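Long-range contacts in dehydrogenase (Thermotoga maritima, PDB 3EZY), which catalyses the NAD(+)-dependent oxidation of myo-inositol to scyllo-inosose and so probably serves in a myo-inositol degradation pathway: residues A[74-82]-A[96-107]; A[117-126]-A[302-312]. All coordinates share one frame; numbering follows the deposited sequence. Where two conformers were deposited one is given.

Interaction 1: A[74-82]-A[96-107]; sequences TNTHSELVI and PLSLNLADVDRM
His77 and the backbone of Pro96 and Leu97 make the tight, polar end of this contact. With CG beside its own backbone N (chi1 -73°), the imidazole reaches back so that ND1 donates to Pro96 O at 2.7 Å; the acceptor lies close to the ring plane, though the bond is bent, 137° at the hydrogen. A weak second bond runs from the same N-H to Leu97 O, which also sits 3.0 Å from His77 CB. NE2 bonds to Ser72 O, so the ring is gripped at both nitrogens and cannot easily turn. Putting an alanine here is likely to leave the carbonyls of Pro96 and Ser72 without this partner and to open a gap beside the loop that follows the cis peptide bond before Pro96. Thr74 closes this end, its methyl CG2 lying 3.6 Å from Pro96 CG.

Farther along, helix segments 77-82 and 101-107 run nearly parallel, 9° apart with axes 9.6 Å from each other. Met107 bends at chi3, which carries CE to Val81 CG2 at 3.9 Å, while its SD and CG lie against Ser78. The outer side is looser: Ser78 OG meets Asp103 only through van der Waals contact, and in the conformer given the Arg106 guanidinium lies with one face on Ile82 CD1 and pairs with Glu110, a placement left doubtful by a second modelled one. This is the helix-helix packing of consecutive beta-alpha units in a Rossmann fold: Val81 and His77 rest on strand 90-94 between the helices in sequence, and helix 306-325 packs against Leu101 and Val104.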
loop_
_atom_site.group_PDB
_atom_site.type_symbol
_atom_site.label_atom_id
_atom_site.label_comp_id
_atom_site.label_asym_id
_atom_site.label_seq_id
_atom_site.Cartn_x
_atom_site.Cartn_y
_atom_site.Cartn_z
ATOM N N THR A 74 -24.346 -7.249 32.122
ATOM C CA THR A 74 -24.275 -5.821 32.442
ATOM C C THR A 74 -25.172 -5.462 33.601
ATOM O O THR A 74 -24.794 -4.655 34.449
ATOM C CB THR A 74 -24.667 -4.955 31.210
ATOM O OG1 THR A 74 -23.839 -5.330 30.095
ATOM C CG2 THR A 74 -24.504 -3.468 31.481
ATOM N N ASN A 75 -26.355 -6.063 33.634
ATOM C CA ASN A 75 -27.278 -5.789 34.729
ATOM C C ASN A 75 -26.775 -6.304 36.097
ATOM O O ASN A 75 -27.332 -5.969 37.138
ATOM C CB ASN A 75 -28.697 -6.270 34.389
ATOM C CG ASN A 75 -28.800 -7.790 34.220
ATOM O OD1 ASN A 75 -27.858 -8.552 34.487
ATOM N ND2 ASN A 75 -29.963 -8.237 33.765
ATOM N N THR A 76 -25.713 -7.100 36.113
ATOM C CA THR A 76 -25.148 -7.503 37.409
ATOM C C THR A 76 -23.923 -6.678 37.806
ATOM O O THR A 76 -23.405 -6.839 38.895
ATOM C CB THR A 76 -24.761 -8.993 37.446
ATOM O OG1 THR A 76 -23.704 -9.235 36.514
ATOM C CG2 THR A 76 -25.953 -9.876 37.043
ATOM N N HIS A 77 -23.480 -5.767 36.949
ATOM C CA HIS A 77 -22.162 -5.139 37.188
ATOM C C HIS A 77 -22.144 -4.282 38.426
ATOM O O HIS A 77 -21.202 -4.342 39.220
ATOM C CB HIS A 77 -21.696 -4.277 35.998
ATOM C CG HIS A 77 -21.259 -5.072 34.807
ATOM N ND1 HIS A 77 -20.884 -4.477 33.614
ATOM C CD2 HIS A 77 -21.136 -6.410 34.617
ATOM C CE1 HIS A 77 -20.523 -5.415 32.753
ATOM N NE2 HIS A 77 -20.673 -6.593 33.331
ATOM N N SER A 78 -23.181 -3.474 38.580
ATOM C CA SER A 78 -23.259 -2.557 39.691
ATOM C C SER A 78 -23.203 -3.304 41.026
ATOM O O SER A 78 -22.405 -2.997 41.894
ATOM C CB SER A 78 -24.576 -1.772 39.629
ATOM O OG SER A 78 -24.477 -0.682 40.508
ATOM N N GLU A 79 -24.087 -4.277 41.187
ATOM C CA GLU A 79 -24.103 -5.047 42.421
ATOM C C GLU A 79 -22.754 -5.697 42.746
ATOM O O GLU A 79 -22.283 -5.617 43.870
ATOM C CB GLU A 79 -25.183 -6.130 42.393
ATOM C CG GLU A 79 -25.050 -7.057 43.625
ATOM C CD GLU A 79 -25.851 -8.348 43.479
ATOM O OE1 GLU A 79 -25.579 -9.323 44.223
ATOM O OE2 GLU A 79 -26.751 -8.386 42.602
ATOM N N LEU A 80 -22.147 -6.352 41.769
ATOM C CA LEU A 80 -20.889 -7.015 41.977
ATOM C C LEU A 80 -19.768 -6.063 42.268
ATOM O O LEU A 80 -18.945 -6.345 43.134
ATOM C CB LEU A 80 -20.520 -7.905 40.783
ATOM C CG LEU A 80 -21.543 -9.047 40.617
ATOM C CD1 LEU A 80 -21.300 -9.828 39.330
ATOM C CD2 LEU A 80 -21.468 -9.945 41.894
ATOM N N VAL A 81 -19.689 -4.949 41.540
ATOM C CA VAL A 81 -18.576 -4.015 41.785
ATOM C C VAL A 81 -18.723 -3.367 43.190
ATOM O O VAL A 81 -17.739 -3.140 43.893
ATOM C CB VAL A 81 -18.512 -2.930 40.690
ATOM C CG1 VAL A 81 -17.638 -1.718 41.181
ATOM C CG2 VAL A 81 -17.949 -3.515 39.384
ATOM N N ILE A 82 -19.947 -3.041 43.584
ATOM C CA ILE A 82 -20.118 -2.461 44.942
ATOM C C ILE A 82 -19.773 -3.481 46.045
ATOM O O ILE A 82 -19.142 -3.148 47.053
ATOM C CB ILE A 82 -21.533 -1.862 45.136
ATOM C CG1 ILE A 82 -21.716 -0.676 44.191
ATOM C CG2 ILE A 82 -21.752 -1.451 46.641
ATOM C CD1 ILE A 82 -23.112 -0.176 44.097
ATOM N N PRO A 96 -20.047 -2.507 29.371
ATOM C CA PRO A 96 -20.036 -1.176 29.945
ATOM C C PRO A 96 -20.218 -1.330 31.450
ATOM O O PRO A 96 -20.788 -2.332 31.897
ATOM C CB PRO A 96 -21.296 -0.554 29.368
ATOM C CG PRO A 96 -22.237 -1.682 29.371
ATOM C CD PRO A 96 -21.390 -2.881 28.911
ATOM N N LEU A 97 -19.726 -0.364 32.215
ATOM C CA LEU A 97 -19.905 -0.358 33.664
ATOM C C LEU A 97 -21.357 -0.617 34.013
ATOM O O LEU A 97 -21.679 -1.555 34.730
ATOM C CB LEU A 97 -19.503 1.004 34.212
ATOM C CG LEU A 97 -18.015 1.253 34.388
ATOM C CD1 LEU A 97 -17.850 2.561 35.178
ATOM C CD2 LEU A 97 -17.382 0.080 35.123
ATOM N N SER A 98 -22.230 0.243 33.519
ATOM C CA SER A 98 -23.667 0.057 33.635
ATOM C C SER A 98 -24.311 0.952 32.586
ATOM O O SER A 98 -23.668 1.876 32.065
ATOM C CB SER A 98 -24.173 0.456 35.041
ATOM O OG SER A 98 -25.581 0.259 35.091
ATOM N N LEU A 99 -25.565 0.682 32.243
ATOM C CA LEU A 99 -26.292 1.583 31.376
ATOM C C LEU A 99 -27.032 2.621 32.189
ATOM O O LEU A 99 -27.687 3.462 31.623
ATOM C CB LEU A 99 -27.297 0.839 30.485
ATOM C CG LEU A 99 -26.635 -0.312 29.716
ATOM C CD1 LEU A 99 -27.640 -1.237 28.989
ATOM C CD2 LEU A 99 -25.533 0.170 28.826
ATOM N N ASN A 100 -26.914 2.557 33.515
ATOM C CA ASN A 100 -27.656 3.451 34.400
ATOM C C ASN A 100 -26.718 4.429 35.088
ATOM O O ASN A 100 -25.882 4.057 35.909
ATOM C CB ASN A 100 -28.413 2.624 35.433
ATOM C CG ASN A 100 -29.247 3.478 36.346
ATOM O OD1 ASN A 100 -28.728 4.121 37.256
ATOM N ND2 ASN A 100 -30.556 3.509 36.093
ATOM N N LEU A 101 -26.844 5.697 34.761
ATOM C CA LEU A 101 -25.912 6.684 35.282
ATOM C C LEU A 101 -25.807 6.714 36.795
ATOM O O LEU A 101 -24.745 6.977 37.324
ATOM C CB LEU A 101 -26.302 8.068 34.802
ATOM C CG LEU A 101 -25.315 9.095 35.339
ATOM C CD1 LEU A 101 -23.966 8.801 34.693
ATOM C CD2 LEU A 101 -25.788 10.541 35.033
ATOM N N ALA A 102 -26.917 6.485 37.493
ATOM C CA ALA A 102 -26.907 6.563 38.956
ATOM C C ALA A 102 -26.092 5.391 39.469
ATOM O O ALA A 102 -25.254 5.549 40.316
ATOM C CB ALA A 102 -28.344 6.541 39.514
ATOM N N ASP A 103 -26.302 4.213 38.906
ATOM C CA ASP A 103 -25.431 3.075 39.244
ATOM C C ASP A 103 -23.941 3.343 39.044
ATOM O O ASP A 103 -23.103 2.944 39.857
ATOM C CB ASP A 103 -25.853 1.826 38.475
ATOM C CG ASP A 103 -27.131 1.219 39.029
ATOM O OD1 ASP A 103 -27.459 1.506 40.201
ATOM O OD2 ASP A 103 -27.809 0.456 38.312
ATOM N N VAL A 104 -23.584 4.008 37.954
ATOM C CA VAL A 104 -22.173 4.305 37.748
ATOM C C VAL A 104 -21.666 5.242 38.836
ATOM O O VAL A 104 -20.540 5.101 39.299
ATOM C CB VAL A 104 -21.924 4.938 36.332
ATOM C CG1 VAL A 104 -20.488 5.384 36.199
ATOM C CG2 VAL A 104 -22.288 3.916 35.258
ATOM N N ASP A 105 -22.483 6.221 39.239
ATOM C CA ASP A 105 -22.045 7.155 40.313
ATOM C C ASP A 105 -21.847 6.385 41.620
ATOM O O ASP A 105 -20.886 6.590 42.347
ATOM C CB ASP A 105 -23.036 8.341 40.484
ATOM C CG ASP A 105 -22.865 9.429 39.388
ATOM O OD1 ASP A 105 -21.713 9.642 38.908
ATOM O OD2 ASP A 105 -23.884 10.063 38.990
ATOM N N ARG A 106 -22.735 5.455 41.909
ATOM C CA ARG A 106 -22.586 4.640 43.121
ATOM C C ARG A 106 -21.352 3.743 43.107
ATOM O O ARG A 106 -20.633 3.620 44.117
ATOM C CB ARG A 106 -23.825 3.791 43.366
ATOM C CG ARG A 106 -24.727 4.334 44.462
ATOM C CD ARG A 106 -25.257 3.204 45.332
ATOM N NE ARG A 106 -24.414 2.967 46.503
ATOM C CZ ARG A 106 -24.599 1.955 47.344
ATOM N NH1 ARG A 106 -25.594 1.102 47.131
ATOM N NH2 ARG A 106 -23.799 1.794 48.395
ATOM N N MET A 107 -21.097 3.108 41.957
ATOM C CA MET A 107 -19.907 2.249 41.759
ATOM C C MET A 107 -18.614 3.032 42.042
ATOM O O MET A 107 -17.729 2.602 42.793
ATOM C CB MET A 107 -19.932 1.694 40.306
ATOM C CG MET A 107 -21.098 0.704 39.997
ATOM S SD MET A 107 -21.500 0.395 38.222
ATOM C CE MET A 107 -20.173 -0.745 37.870
#

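Interaction 2: A[117-126]-A[302-312]; sequences ILFTGFNRRF and PAVSGEDGKMA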
loop_
_atom_site.group_PDB
_atom_site.type_symbol
_atom_site.label_atom_id
_atom_site.label_comp_id
_atom_site.label_asym_id
_atom_site.label_seq_id
_atom_site.Cartn_x
_atom_site.Cartn_y
_atom_site.Cartn_z
ATOM N N ILE A 117 -9.129 0.055 43.564
ATOM C CA ILE A 117 -9.157 0.379 42.134
ATOM C C ILE A 117 -10.469 -0.039 41.491
ATOM O O ILE A 117 -10.968 -1.134 41.738
ATOM C CB ILE A 117 -7.999 -0.380 41.422
ATOM C CG1 ILE A 117 -6.663 0.172 41.871
ATOM C CG2 ILE A 117 -8.075 -0.301 39.935
ATOM C CD1 ILE A 117 -5.511 -0.710 41.392
ATOM N N LEU A 118 -11.000 0.847 40.656
ATOM C CA LEU A 118 -12.058 0.532 39.706
ATOM C C LEU A 118 -11.503 0.786 38.291
ATOM O O LEU A 118 -11.241 1.921 37.923
ATOM C CB LEU A 118 -13.323 1.370 39.939
ATOM C CG LEU A 118 -14.445 1.185 38.885
ATOM C CD1 LEU A 118 -14.769 -0.309 38.680
ATOM C CD2 LEU A 118 -15.721 1.962 39.277
ATOM N N PHE A 119 -11.294 -0.279 37.537
ATOM C CA PHE A 119 -10.688 -0.212 36.187
ATOM C C PHE A 119 -11.792 -0.571 35.187
ATOM O O PHE A 119 -12.418 -1.607 35.318
ATOM C CB PHE A 119 -9.568 -1.263 36.111
ATOM C CG PHE A 119 -8.675 -1.170 34.867
ATOM C CD1 PHE A 119 -7.324 -0.865 35.003
ATOM C CD2 PHE A 119 -9.187 -1.406 33.600
ATOM C CE1 PHE A 119 -6.471 -0.804 33.900
ATOM C CE2 PHE A 119 -8.343 -1.327 32.471
ATOM C CZ PHE A 119 -6.986 -1.019 32.643
ATOM N N THR A 120 -12.032 0.286 34.202
ATOM C CA THR A 120 -13.074 0.075 33.232
ATOM C C THR A 120 -12.470 -0.616 32.026
ATOM O O THR A 120 -11.420 -0.201 31.539
ATOM C CB THR A 120 -13.673 1.407 32.752
ATOM O OG1 THR A 120 -14.332 2.035 33.853
ATOM C CG2 THR A 120 -14.732 1.167 31.638
ATOM N N GLY A 121 -13.139 -1.659 31.535
ATOM C CA GLY A 121 -12.575 -2.504 30.496
ATOM C C GLY A 121 -12.714 -1.940 29.081
ATOM O O GLY A 121 -13.361 -2.581 28.232
ATOM N N PHE A 122 -12.127 -0.765 28.812
ATOM C CA PHE A 122 -12.033 -0.276 27.413
ATOM C C PHE A 122 -10.784 -0.858 26.752
ATOM O O PHE A 122 -9.723 -0.246 26.752
ATOM C CB PHE A 122 -12.074 1.245 27.363
ATOM C CG PHE A 122 -13.451 1.800 27.632
ATOM C CD1 PHE A 122 -14.571 1.257 26.989
ATOM C CD2 PHE A 122 -13.629 2.861 28.496
ATOM C CE1 PHE A 122 -15.830 1.772 27.215
ATOM C CE2 PHE A 122 -14.878 3.420 28.700
ATOM C CZ PHE A 122 -15.996 2.852 28.095
ATOM N N ASN A 123 -10.897 -2.093 26.277
ATOM C CA ASN A 123 -9.727 -2.813 25.777
ATOM C C ASN A 123 -9.065 -2.197 24.541
ATOM O O ASN A 123 -7.891 -2.393 24.315
ATOM C CB ASN A 123 -10.079 -4.289 25.464
ATOM C CG ASN A 123 -11.140 -4.413 24.377
ATOM O OD1 ASN A 123 -12.282 -3.998 24.578
ATOM N ND2 ASN A 123 -10.773 -4.977 23.219
ATOM N N ARG A 124 -9.807 -1.482 23.712
ATOM C CA ARG A 124 -9.185 -0.952 22.493
ATOM C C ARG A 124 -8.115 0.098 22.795
ATOM O O ARG A 124 -7.323 0.401 21.912
ATOM C CB ARG A 124 -10.220 -0.393 21.493
ATOM C CG ARG A 124 -11.369 -1.382 21.209
ATOM C CD ARG A 124 -12.299 -0.941 20.079
ATOM N NE ARG A 124 -13.458 -1.867 19.995
ATOM C CZ ARG A 124 -14.619 -1.562 19.408
ATOM N NH1 ARG A 124 -14.767 -0.374 18.815
ATOM N NH2 ARG A 124 -15.627 -2.444 19.392
ATOM N N ARG A 125 -8.087 0.681 24.002
ATOM C CA ARG A 125 -6.936 1.577 24.304
ATOM C C ARG A 125 -5.639 0.805 24.269
ATOM O O ARG A 125 -4.591 1.426 24.255
ATOM C CB ARG A 125 -6.999 2.204 25.686
ATOM C CG ARG A 125 -8.193 3.123 25.887
ATOM C CD ARG A 125 -7.983 3.973 27.115
ATOM N NE ARG A 125 -9.127 4.840 27.392
ATOM C CZ ARG A 125 -9.060 5.856 28.243
ATOM N NH1 ARG A 125 -7.941 6.040 28.905
ATOM N NH2 ARG A 125 -10.116 6.658 28.454
ATOM N N PHE A 126 -5.707 -0.547 24.322
ATOM C CA PHE A 126 -4.498 -1.330 24.430
ATOM C C PHE A 126 -4.209 -2.080 23.159
ATOM O O PHE A 126 -3.342 -2.942 23.175
ATOM C CB PHE A 126 -4.561 -2.302 25.649
ATOM C CG PHE A 126 -4.808 -1.579 26.968
ATOM C CD1 PHE A 126 -3.743 -1.070 27.699
ATOM C CD2 PHE A 126 -6.114 -1.337 27.416
ATOM C CE1 PHE A 126 -3.955 -0.370 28.893
ATOM C CE2 PHE A 126 -6.344 -0.646 28.616
ATOM C CZ PHE A 126 -5.251 -0.163 29.355
ATOM N N PRO A 302 -6.063 3.423 38.360
ATOM C CA PRO A 302 -6.212 2.539 37.190
ATOM C C PRO A 302 -5.912 3.280 35.852
ATOM O O PRO A 302 -6.226 4.464 35.733
ATOM C CB PRO A 302 -7.682 2.170 37.219
ATOM C CG PRO A 302 -8.373 3.321 38.044
ATOM C CD PRO A 302 -7.340 3.824 38.982
ATOM N N ALA A 303 -5.370 2.583 34.850
ATOM C CA ALA A 303 -5.101 3.223 33.555
ATOM C C ALA A 303 -6.382 3.711 32.890
ATOM O O ALA A 303 -6.404 4.738 32.184
ATOM C CB ALA A 303 -4.354 2.242 32.607
ATOM N N VAL A 304 -7.458 2.949 33.071
ATOM C CA VAL A 304 -8.758 3.361 32.590
ATOM C C VAL A 304 -9.681 3.357 33.808
ATOM O O VAL A 304 -9.887 2.316 34.431
ATOM C CB VAL A 304 -9.333 2.388 31.553
ATOM C CG1 VAL A 304 -10.660 2.950 30.997
ATOM C CG2 VAL A 304 -8.307 2.067 30.433
ATOM N N SER A 305 -10.255 4.502 34.137
ATOM C CA SER A 305 -10.900 4.651 35.458
ATOM C C SER A 305 -12.426 4.580 35.384
ATOM O O SER A 305 -13.010 4.406 34.297
ATOM C CB SER A 305 -10.483 5.973 36.092
ATOM O OG SER A 305 -11.084 7.013 35.338
ATOM N N GLY A 306 -13.078 4.688 36.543
ATOM C CA GLY A 306 -14.521 4.637 36.545
ATOM C C GLY A 306 -15.097 5.843 35.857
ATOM O O GLY A 306 -16.112 5.774 35.161
ATOM N N GLU A 307 -14.439 6.963 36.078
ATOM C CA GLU A 307 -14.787 8.220 35.451
ATOM C C GLU A 307 -14.737 8.146 33.903
ATOM O O GLU A 307 -15.590 8.721 33.235
ATOM C CB GLU A 307 -13.858 9.318 35.999
ATOM C CG GLU A 307 -14.156 9.704 37.478
ATOM C CD GLU A 307 -13.558 8.735 38.585
ATOM O OE1 GLU A 307 -13.820 9.038 39.772
ATOM O OE2 GLU A 307 -12.832 7.719 38.323
ATOM N N ASP A 308 -13.768 7.410 33.342
ATOM C CA ASP A 308 -13.746 7.143 31.890
ATOM C C ASP A 308 -15.021 6.407 31.461
ATOM O O ASP A 308 -15.630 6.768 30.476
ATOM C CB ASP A 308 -12.495 6.313 31.490
ATOM C CG ASP A 308 -11.179 7.104 31.614
ATOM O OD1 ASP A 308 -11.130 8.278 31.229
ATOM O OD2 ASP A 308 -10.166 6.534 32.050
ATOM N N GLY A 309 -15.413 5.375 32.216
ATOM C CA GLY A 309 -16.677 4.666 32.006
ATOM C C GLY A 309 -17.857 5.640 32.051
ATOM O O GLY A 309 -18.727 5.612 31.192
ATOM N N LYS A 310 -17.891 6.514 33.047
ATOM C CA LYS A 310 -18.982 7.492 33.146
ATOM C C LYS A 310 -19.090 8.453 31.936
ATOM O O LYS A 310 -20.186 8.707 31.397
ATOM C CB LYS A 310 -18.824 8.318 34.432
ATOM C CG LYS A 310 -20.016 9.209 34.724
ATOM C CD LYS A 310 -19.861 9.860 36.096
ATOM C CE LYS A 310 -20.881 10.975 36.331
ATOM N NZ LYS A 310 -20.500 11.695 37.606
ATOM N N MET A 311 -17.965 9.021 31.527
ATOM C CA MET A 311 -17.982 9.981 30.408
ATOM C C MET A 311 -18.470 9.347 29.100
ATOM O O MET A 311 -19.262 9.932 28.346
ATOM C CB MET A 311 -16.596 10.586 30.211
ATOM C CG MET A 311 -16.093 11.429 31.416
ATOM S SD MET A 311 -17.175 12.886 31.761
ATOM C CE MET A 311 -17.708 13.349 30.055
ATOM N N ALA A 312 -18.003 8.148 28.818
ATOM C CA ALA A 312 -18.462 7.440 27.612
ATOM C C ALA A 312 -19.977 7.218 27.656
ATOM O O ALA A 312 -20.650 7.332 26.647
ATOM C CB ALA A 312 -17.755 6.126 27.490
HETATM O O HOH W 1 -5.259 4.900 29.518
HETATM O O HOH W 2 -7.759 7.050 31.866
#
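Thr120 joins strand 118-121 to the start of helix 306-325 by two hydrogen bonds: its backbone N donates to Val304 O at 3.0 Å, and OG1 donates to Ser305 O at 2.8 Å. Both donors stand well above the planes of the carbonyls they meet. Behind them, Ser305 and Asp308 form a capping box, in which Ser305 N gives a straight bond to Asp308 OD2 (171°). Gly306 and Gly309 bring helix and strand close: a side chain on Gly306 would clash with Leu118 CD2, and one on Gly309 would be tight against Thr120 OG1.

Val304 is the central apolar side chain and can be followed outward. CB sits near Thr120 O and the Phe119 ring, whose face also carries Val304 O. CG1, set anti to the backbone N (chi1 -175°), turns to Thr120 and Phe122 and lies over the centre of one face of the Arg125 guanidinium. CG2, the other branch, meets Arg125 CD and Phe126 CE2, each at 3.8 Å. On the CG1 side, Phe122 runs on to touch Ala312 CB with CZ (3.8 Å).

At the polar edge Arg125 NH2 has its stronger partner in Asp179, the bridge to Asp308 OD1 being long (3.4 Å), with the guanidinium and carboxylate planes turned 55° apart. Asp308 OD1 also pairs with Arg182. Two waters link Arg125 NH1 to Ala303 O. The chemistry implies a partly buried charge network with waters in it, where the arginines and the capping role of Asp308 would probably favour its ionised form, laid beside an aromatic and aliphatic core.

In the fold
The two contacts come in series along the chain, interaction 1 closing before interaction 2 opens, and their centres lie about 13 Å apart. Both belong to the Rossmann fold side of the protein: helices 77-86 and 101-114 flank the parallel sheet, and helix 101-114 leads directly into strand 118-121, the last strand in its order. Helix 306-325, from far later in the sequence, lies against that strand and against helix 101-114. The two interactions touch directly through the Asp105-Lys310 salt bridge and the packing of Leu97 on Gly306 and Thr120. A late segment of the chain is thereby bound into the edge of the nucleotide-binding domain.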